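Side-chain contact in TPR repeat-containing protein (Cytophaga hutchinsonii, PDB 3U4T), which is of unknown function but, as a tetratricopeptide-repeat protein built of paired helices, probably serves as a scaffold for binding other proteins: residues T70-K73 with S74-E78. The protein carries 1 engineered substitution. Sequence-based numbering, arbitrary orientation.
Sequences TKAK and SADFE
Asp76, in the first turn of helix 74-86, turns its carboxylate back along the chain to take up the backbone N-H of Lys73, the N-cap residue. This hydrogen bond, from Lys73 N to Asp76 OD2, is 2.7 Å long and nearly straight (164°); it meets the oxygen on its anti side, tilted somewhat out of the carboxylate plane. Asp76 has CG anti to its own carbonyl carbon (chi1 -50°), which places OD2 beside the backbone N of Lys73 in the incoming loop. A weak backbone bond runs the other way, from Asp76 N to Lys73 O at 3.2 Å. Asn41 holds the other carboxylate oxygen, OD1, so the buried acid is gripped through both oxygens. Replacing Asp76 by an alanine takes away both, and would probably leave the Lys73 N-H and the Asn41 amide without their acceptor.

The ring of Phe77 turns its edge to the Lys73 carbonyl, CD2 lying 3.1 Å from Lys73 O. Apolar contact is added by Ala72 CB, obliquely placed 3.9 Å from Phe77 CE2. Beyond them, Phe77 packs on Phe64 and on helix 90-103, whose Ala100 O receives the Ser74 hydroxyl. Half a capping box, the N3 acid accepting the N-cap N-H while lysine offers no side-chain acceptor in return, thus begins a helix of this all-helical TPR fold.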
loop_
_atom_site.group_PDB
_atom_site.type_symbol
_atom_site.label_atom_id
_atom_site.label_comp_id
_atom_site.label_asym_id
_atom_site.label_seq_id
_atom_site.Cartn_x
_atom_site.Cartn_y
_atom_site.Cartn_z
ATOM N N THR A 70 18.613 -23.182 12.291
ATOM C CA THR A 70 17.554 -23.219 13.296
ATOM C C THR A 70 17.377 -21.879 13.995
ATOM O O THR A 70 16.381 -21.658 14.678
ATOM C CB THR A 70 17.800 -24.326 14.364
ATOM O OG1 THR A 70 19.022 -24.081 15.076
ATOM C CG2 THR A 70 17.875 -25.679 13.701
ATOM N N LYS A 71 18.340 -20.982 13.798
ATOM C CA LYS A 71 18.299 -19.660 14.417
ATOM C C LYS A 71 17.659 -18.622 13.512
ATOM O O LYS A 71 17.004 -17.704 13.997
ATOM C CB LYS A 71 19.710 -19.191 14.784
ATOM C CG LYS A 71 20.472 -20.137 15.699
ATOM C CD LYS A 71 19.817 -20.316 17.057
ATOM C CE LYS A 71 20.617 -21.331 17.858
ATOM N NZ LYS A 71 22.078 -21.020 17.769
ATOM N N ALA A 72 17.851 -18.760 12.202
ATOM C CA ALA A 72 17.277 -17.814 11.238
ATOM C C ALA A 72 15.831 -17.479 11.588
ATOM O O ALA A 72 15.073 -18.339 12.018
ATOM C CB ALA A 72 17.341 -18.387 9.846
ATOM N N LYS A 73 15.445 -16.227 11.400
ATOM C CA LYS A 73 14.083 -15.820 11.726
ATOM C C LYS A 73 13.247 -15.476 10.505
ATOM O O LYS A 73 13.748 -15.358 9.397
ATOM C CB LYS A 73 14.109 -14.613 12.664
ATOM C CG LYS A 73 14.801 -14.853 13.982
ATOM C CD LYS A 73 13.890 -15.573 14.953
ATOM C CE LYS A 73 14.132 -15.075 16.368
ATOM N NZ LYS A 73 12.862 -14.982 17.141
ATOM N N SER A 74 11.958 -15.306 10.730
ATOM C CA SER A 74 11.036 -14.954 9.673
ATOM C C SER A 74 11.455 -13.640 9.031
ATOM O O SER A 74 11.392 -13.463 7.815
ATOM C CB SER A 74 9.640 -14.818 10.263
ATOM O OG SER A 74 8.741 -14.333 9.300
ATOM N N ALA A 75 11.904 -12.721 9.865
ATOM C CA ALA A 75 12.324 -11.407 9.414
ATOM C C ALA A 75 13.483 -11.445 8.428
ATOM O O ALA A 75 13.509 -10.681 7.469
ATOM C CB ALA A 75 12.700 -10.554 10.619
ATOM N N ASP A 76 14.456 -12.312 8.669
ATOM C CA ASP A 76 15.605 -12.399 7.779
ATOM C C ASP A 76 15.193 -12.776 6.363
ATOM O O ASP A 76 15.699 -12.201 5.393
ATOM C CB ASP A 76 16.604 -13.414 8.323
ATOM C CG ASP A 76 16.927 -13.166 9.765
ATOM O OD1 ASP A 76 17.250 -11.996 10.096
ATOM O OD2 ASP A 76 16.859 -14.132 10.559
ATOM N N PHE A 77 14.283 -13.742 6.239
ATOM C CA PHE A 77 13.820 -14.157 4.911
ATOM C C PHE A 77 13.059 -12.994 4.270
ATOM O O PHE A 77 13.205 -12.718 3.068
ATOM C CB PHE A 77 12.914 -15.385 5.022
ATOM C CG PHE A 77 13.640 -16.633 5.398
ATOM C CD1 PHE A 77 14.196 -17.454 4.416
ATOM C CD2 PHE A 77 13.822 -16.969 6.736
ATOM C CE1 PHE A 77 14.923 -18.598 4.765
ATOM C CE2 PHE A 77 14.548 -18.108 7.099
ATOM C CZ PHE A 77 15.100 -18.920 6.113
ATOM N N GLU A 78 12.256 -12.309 5.081
ATOM C CA GLU A 78 11.483 -11.165 4.603
ATOM C C GLU A 78 12.389 -10.129 3.944
ATOM O O GLU A 78 12.151 -9.726 2.807
ATOM C CB GLU A 78 10.718 -10.528 5.762
ATOM C CG GLU A 78 10.217 -9.133 5.491
ATOM C CD GLU A 78 9.471 -8.559 6.676
ATOM O OE1 GLU A 78 9.867 -8.836 7.831
ATOM O OE2 GLU A 78 8.496 -7.821 6.452
#